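Local coordinates for protein cytosolic phospholipase A2 delta (Homo sapiens, PDB 5IZ5) that hydrolyses glycerophospholipids at the sn-2 position in a calcium-dependent manner, with a preference for linoleic acid there, releasing a lysophospholipid and a fatty acid, at residues 603-615 and 640-654. The protein carries 3 engineered substitutions. Sequence-based numbering, arbitrary orientation.
Sequences HQRSPNFLQGLQL and LTPKEPRLCLVDAAY
Asn608 ND2 donates to Glu644 O at 2.8 Å, tilted slightly from the carbonyl plane, and also lies 2.9 Å from Thr641 O. The amide reaches into the turn 641-644 because CG stands anti to the backbone N (chi1 -179°). Its other end, OD1, accepts from Leu610 N in an Asx turn, while Leu647 CD2 packs against the amide. Asparagine suits this place by offering donor and acceptor from one short, flat group. Were Asn608 replaced by an alanine, Glu644 O and Leu610 N would probably lose these mates and a gap would open beside Leu647.

Backbone bonds continue the clasp: Asn608 N donates to Pro645 O and Leu647 N to Ser606 O (2.7 Å), a single bridge centred on Pro607 and Arg646. Gly612 N reaches Pro642 O at 3.1 Å; in the type II turn Leu610 to Leu613, with phi 88°, a side chain there would jam against the preceding carbonyl. Pro642 CG, meanwhile, packs on Leu615 CD2. Where the backbones part, a water donates to Gln604 O and accepts from Leu649 N.

At the far end the flat His603 imidazole suits its place by giving one face to Val650 CG2, 3.3 Å from its centroid, and an edge to Tyr654 in an offset edge-to-face pair, planes at 88°; its buried NE2 lacks any modelled polar partner. Tyr654 OH bonds to Asn533 O. Polar bonds thus fix the two loops mid-contact, between apolar packing on strand 160-172 and the His603 cluster, which holds residues flanking Asp651, probably the proton acceptor, whose OD2 bonds to the nucleophile Ser365.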
loop_
_atom_site.group_PDB
_atom_site.type_symbol
_atom_site.label_atom_id
_atom_site.label_comp_id
_atom_site.label_asym_id
_atom_site.label_seq_id
_atom_site.Cartn_x
_atom_site.Cartn_y
_atom_site.Cartn_z
ATOM N N HIS B 603 -3.802 2.766 12.134
ATOM C CA HIS B 603 -3.735 2.149 10.818
ATOM C C HIS B 603 -3.526 0.644 10.884
ATOM O O HIS B 603 -2.958 0.127 11.844
ATOM C CB HIS B 603 -2.603 2.798 10.036
ATOM C CG HIS B 603 -2.684 4.290 10.014
ATOM N ND1 HIS B 603 -3.868 4.968 9.817
ATOM C CD2 HIS B 603 -1.731 5.236 10.174
ATOM C CE1 HIS B 603 -3.640 6.268 9.856
ATOM N NE2 HIS B 603 -2.351 6.456 10.068
ATOM N N GLN B 604 -3.998 -0.056 9.854
ATOM C CA GLN B 604 -3.804 -1.503 9.742
ATOM C C GLN B 604 -2.306 -1.825 9.681
ATOM O O GLN B 604 -1.513 -1.055 9.133
ATOM C CB GLN B 604 -4.550 -2.049 8.507
ATOM C CG GLN B 604 -4.693 -3.550 8.441
ATOM C CD GLN B 604 -5.697 -4.051 9.445
ATOM O OE1 GLN B 604 -5.379 -4.188 10.627
ATOM N NE2 GLN B 604 -6.921 -4.315 8.992
ATOM N N ARG B 605 -1.910 -2.936 10.286
ATOM C CA ARG B 605 -0.522 -3.390 10.201
ATOM C C ARG B 605 -0.380 -4.592 9.264
ATOM O O ARG B 605 -0.075 -5.713 9.673
ATOM C CB ARG B 605 0.035 -3.662 11.599
ATOM C CG ARG B 605 0.317 -2.364 12.332
ATOM C CD ARG B 605 0.703 -2.576 13.780
ATOM N NE ARG B 605 1.124 -1.326 14.414
ATOM C CZ ARG B 605 1.714 -1.248 15.607
ATOM N NH1 ARG B 605 1.953 -2.348 16.316
ATOM N NH2 ARG B 605 2.062 -0.063 16.098
ATOM N N SER B 606 -0.562 -4.317 7.983
ATOM C CA SER B 606 -0.651 -5.369 6.984
ATOM C C SER B 606 0.704 -6.003 6.723
ATOM O O SER B 606 1.695 -5.297 6.570
ATOM C CB SER B 606 -1.206 -4.816 5.682
ATOM O OG SER B 606 -2.545 -4.395 5.868
ATOM N N PRO B 607 0.753 -7.342 6.682
ATOM C CA PRO B 607 1.990 -7.999 6.284
ATOM C C PRO B 607 2.448 -7.525 4.913
ATOM O O PRO B 607 1.624 -7.363 4.012
ATOM C CB PRO B 607 1.595 -9.480 6.241
ATOM C CG PRO B 607 0.489 -9.594 7.233
ATOM C CD PRO B 607 -0.283 -8.313 7.079
ATOM N N ASN B 608 3.745 -7.288 4.777
ATOM C CA ASN B 608 4.300 -6.772 3.542
ATOM C C ASN B 608 4.614 -7.890 2.550
ATOM O O ASN B 608 5.541 -8.668 2.760
ATOM C CB ASN B 608 5.572 -5.989 3.851
ATOM C CG ASN B 608 6.202 -5.391 2.611
ATOM O OD1 ASN B 608 5.590 -5.350 1.538
ATOM N ND2 ASN B 608 7.409 -4.882 2.759
ATOM N N PHE B 609 3.856 -7.951 1.458
ATOM C CA PHE B 609 4.095 -8.959 0.421
ATOM C C PHE B 609 5.452 -8.818 -0.286
ATOM O O PHE B 609 5.900 -9.742 -0.952
ATOM C CB PHE B 609 2.929 -9.033 -0.592
ATOM C CG PHE B 609 2.557 -7.719 -1.230
ATOM C CD1 PHE B 609 3.206 -7.271 -2.369
ATOM C CD2 PHE B 609 1.515 -6.958 -0.717
ATOM C CE1 PHE B 609 2.842 -6.068 -2.965
ATOM C CE2 PHE B 609 1.158 -5.754 -1.305
ATOM C CZ PHE B 609 1.822 -5.313 -2.428
ATOM N N LEU B 610 6.108 -7.670 -0.129
ATOM C CA LEU B 610 7.457 -7.484 -0.649
ATOM C C LEU B 610 8.568 -7.993 0.279
ATOM O O LEU B 610 9.741 -7.940 -0.100
ATOM C CB LEU B 610 7.707 -5.996 -0.931
ATOM C CG LEU B 610 6.726 -5.280 -1.861
ATOM C CD1 LEU B 610 7.212 -3.868 -2.142
ATOM C CD2 LEU B 610 6.537 -6.040 -3.168
ATOM N N GLN B 611 8.216 -8.477 1.473
ATOM C CA GLN B 611 9.218 -8.803 2.496
ATOM C C GLN B 611 10.377 -9.661 1.979
ATOM O O GLN B 611 10.173 -10.688 1.334
ATOM C CB GLN B 611 8.580 -9.507 3.701
ATOM C CG GLN B 611 9.586 -9.790 4.814
ATOM C CD GLN B 611 8.969 -10.362 6.083
ATOM O OE1 GLN B 611 7.782 -10.682 6.143
ATOM N NE2 GLN B 611 9.794 -10.517 7.100
ATOM N N GLY B 612 11.596 -9.216 2.251
ATOM C CA GLY B 612 12.781 -9.992 1.919
ATOM C C GLY B 612 13.332 -9.759 0.526
ATOM O O GLY B 612 14.504 -10.032 0.282
ATOM N N LEU B 613 12.519 -9.226 -0.385
ATOM C CA LEU B 613 13.010 -8.873 -1.713
ATOM C C LEU B 613 14.051 -7.777 -1.583
ATOM O O LEU B 613 14.022 -6.986 -0.630
ATOM C CB LEU B 613 11.862 -8.407 -2.611
ATOM C CG LEU B 613 10.814 -9.477 -2.921
ATOM C CD1 LEU B 613 9.581 -8.854 -3.555
ATOM C CD2 LEU B 613 11.403 -10.567 -3.809
ATOM N N GLN B 614 14.970 -7.725 -2.545
ATOM C CA GLN B 614 16.076 -6.782 -2.489
ATOM C C GLN B 614 16.080 -5.831 -3.682
ATOM O O GLN B 614 15.493 -6.119 -4.721
ATOM C CB GLN B 614 17.387 -7.553 -2.391
ATOM C CG GLN B 614 17.362 -8.628 -1.301
ATOM C CD GLN B 614 18.698 -9.304 -1.079
ATOM O OE1 GLN B 614 19.600 -9.199 -1.908
ATOM N NE2 GLN B 614 18.833 -9.999 0.052
ATOM N N LEU B 615 16.741 -4.690 -3.523
ATOM C CA LEU B 615 16.777 -3.681 -4.576
ATOM C C LEU B 615 17.864 -4.000 -5.586
ATOM O O LEU B 615 18.977 -4.352 -5.214
ATOM C CB LEU B 615 16.998 -2.278 -3.996
ATOM C CG LEU B 615 15.843 -1.598 -3.251
ATOM C CD1 LEU B 615 14.570 -1.608 -4.086
ATOM C CD2 LEU B 615 15.592 -2.227 -1.888
ATOM N N LEU B 640 14.403 1.247 2.279
ATOM C CA LEU B 640 13.179 1.138 1.472
ATOM C C LEU B 640 12.230 0.051 1.982
ATOM O O LEU B 640 12.570 -0.692 2.893
ATOM C CB LEU B 640 13.533 0.924 -0.003
ATOM C CG LEU B 640 14.174 2.131 -0.703
ATOM C CD1 LEU B 640 14.287 1.890 -2.197
ATOM C CD2 LEU B 640 13.398 3.415 -0.449
ATOM N N THR B 641 11.043 -0.041 1.379
ATOM C CA THR B 641 9.975 -0.912 1.887
ATOM C C THR B 641 10.219 -2.439 1.821
ATOM O O THR B 641 9.711 -3.169 2.685
ATOM C CB THR B 641 8.621 -0.569 1.204
ATOM O OG1 THR B 641 8.274 0.790 1.495
ATOM C CG2 THR B 641 7.485 -1.469 1.677
ATOM N N PRO B 642 10.975 -2.931 0.815
ATOM C CA PRO B 642 11.132 -4.384 0.687
ATOM C C PRO B 642 11.598 -5.084 1.963
ATOM O O PRO B 642 11.155 -6.193 2.239
ATOM C CB PRO B 642 12.178 -4.517 -0.423
ATOM C CG PRO B 642 11.911 -3.342 -1.289
ATOM C CD PRO B 642 11.602 -2.229 -0.319
ATOM N N LYS B 643 12.443 -4.427 2.746
ATOM C CA LYS B 643 12.959 -5.026 3.969
ATOM C C LYS B 643 12.010 -4.980 5.174
ATOM O O LYS B 643 12.322 -5.577 6.201
ATOM C CB LYS B 643 14.375 -4.518 4.267
ATOM C CG LYS B 643 14.669 -3.865 5.601
ATOM C CD LYS B 643 14.338 -2.385 5.620
ATOM C CE LYS B 643 14.574 -1.806 7.006
ATOM N NZ LYS B 643 14.124 -0.389 7.092
ATOM N N GLU B 644 10.848 -4.331 5.048
ATOM C CA GLU B 644 9.905 -4.264 6.156
ATOM C C GLU B 644 9.010 -5.505 6.195
ATOM O O GLU B 644 8.504 -5.956 5.155
ATOM C CB GLU B 644 9.062 -2.987 6.055
ATOM C CG GLU B 644 9.893 -1.711 6.010
ATOM C CD GLU B 644 10.538 -1.364 7.346
ATOM O OE1 GLU B 644 11.310 -0.397 7.372
ATOM O OE2 GLU B 644 10.295 -2.044 8.366
ATOM N N PRO B 645 8.822 -6.081 7.394
ATOM C CA PRO B 645 7.812 -7.132 7.544
ATOM C C PRO B 645 6.378 -6.633 7.385
ATOM O O PRO B 645 5.505 -7.428 7.047
ATOM C CB PRO B 645 8.015 -7.648 8.978
ATOM C CG PRO B 645 9.302 -7.085 9.454
ATOM C CD PRO B 645 9.624 -5.886 8.619
ATOM N N ARG B 646 6.140 -5.338 7.592
ATOM C CA ARG B 646 4.781 -4.808 7.577
ATOM C C ARG B 646 4.640 -3.494 6.802
ATOM O O ARG B 646 5.614 -2.797 6.537
ATOM C CB ARG B 646 4.274 -4.618 9.006
ATOM C CG ARG B 646 3.946 -5.924 9.722
ATOM C CD ARG B 646 3.370 -5.736 11.110
ATOM N NE ARG B 646 4.126 -4.751 11.869
ATOM C CZ ARG B 646 5.287 -4.978 12.485
ATOM N NH1 ARG B 646 5.867 -6.181 12.464
ATOM N NH2 ARG B 646 5.874 -3.982 13.134
ATOM N N LEU B 647 3.400 -3.196 6.435
ATOM C CA LEU B 647 3.032 -1.952 5.775
ATOM C C LEU B 647 2.198 -1.121 6.729
ATOM O O LEU B 647 1.671 -1.638 7.712
ATOM C CB LEU B 647 2.196 -2.250 4.534
ATOM C CG LEU B 647 2.848 -3.169 3.507
ATOM C CD1 LEU B 647 1.856 -3.453 2.386
ATOM C CD2 LEU B 647 4.124 -2.550 2.967
ATOM N N CYS B 648 2.102 0.173 6.445
ATOM C CA CYS B 648 1.189 1.050 7.160
ATOM C C CYS B 648 0.389 1.833 6.128
ATOM O O CYS B 648 0.838 2.867 5.629
ATOM C CB CYS B 648 1.933 1.990 8.112
ATOM S SG CYS B 648 0.811 3.017 9.093
ATOM N N LEU B 649 -0.811 1.342 5.834
ATOM C CA LEU B 649 -1.605 1.852 4.729
ATOM C C LEU B 649 -2.605 2.903 5.193
ATOM O O LEU B 649 -3.355 2.705 6.156
ATOM C CB LEU B 649 -2.327 0.707 4.012
ATOM C CG LEU B 649 -1.396 -0.278 3.295
ATOM C CD1 LEU B 649 -2.190 -1.443 2.740
ATOM C CD2 LEU B 649 -0.627 0.390 2.172
ATOM N N VAL B 650 -2.608 4.017 4.477
ATOM C CA VAL B 650 -3.325 5.200 4.867
ATOM C C VAL B 650 -4.235 5.679 3.726
ATOM O O VAL B 650 -3.966 5.427 2.561
ATOM C CB VAL B 650 -2.275 6.235 5.346
ATOM C CG1 VAL B 650 -2.479 7.606 4.750
ATOM C CG2 VAL B 650 -2.262 6.276 6.861
ATOM N N ASP B 651 -5.348 6.305 4.094
ATOM C CA ASP B 651 -6.256 6.995 3.164
ATOM C C ASP B 651 -5.484 8.077 2.403
ATOM O O ASP B 651 -4.736 8.820 3.021
ATOM C CB ASP B 651 -7.390 7.588 4.017
ATOM C CG ASP B 651 -8.470 8.271 3.211
ATOM O OD1 ASP B 651 -8.183 8.770 2.106
ATOM O OD2 ASP B 651 -9.615 8.328 3.716
ATOM N N ALA B 652 -5.642 8.155 1.075
ATOM C CA ALA B 652 -4.987 9.215 0.269
ATOM C C ALA B 652 -5.323 10.630 0.752
ATOM O O ALA B 652 -4.520 11.553 0.604
ATOM C CB ALA B 652 -5.359 9.080 -1.201
ATOM N N ALA B 653 -6.509 10.787 1.333
ATOM C CA ALA B 653 -6.946 12.066 1.889
ATOM C C ALA B 653 -6.027 12.634 2.989
ATOM O O ALA B 653 -6.141 13.807 3.319
ATOM C CB ALA B 653 -8.376 11.945 2.400
ATOM N N TYR B 654 -5.138 11.820 3.565
ATOM C CA TYR B 654 -4.113 12.335 4.496
ATOM C C TYR B 654 -3.055 13.203 3.809
ATOM O O TYR B 654 -2.375 13.996 4.466
ATOM C CB TYR B 654 -3.374 11.202 5.213
ATOM C CG TYR B 654 -4.130 10.555 6.347
ATOM C CD1 TYR B 654 -5.045 9.549 6.106
ATOM C CD2 TYR B 654 -3.915 10.938 7.667
ATOM C CE1 TYR B 654 -5.733 8.943 7.143
ATOM C CE2 TYR B 654 -4.599 10.337 8.713
ATOM C CZ TYR B 654 -5.508 9.334 8.446
ATOM O OH TYR B 654 -6.212 8.719 9.466
HETATM O O HOH W 1 -2.011 -1.248 6.540
#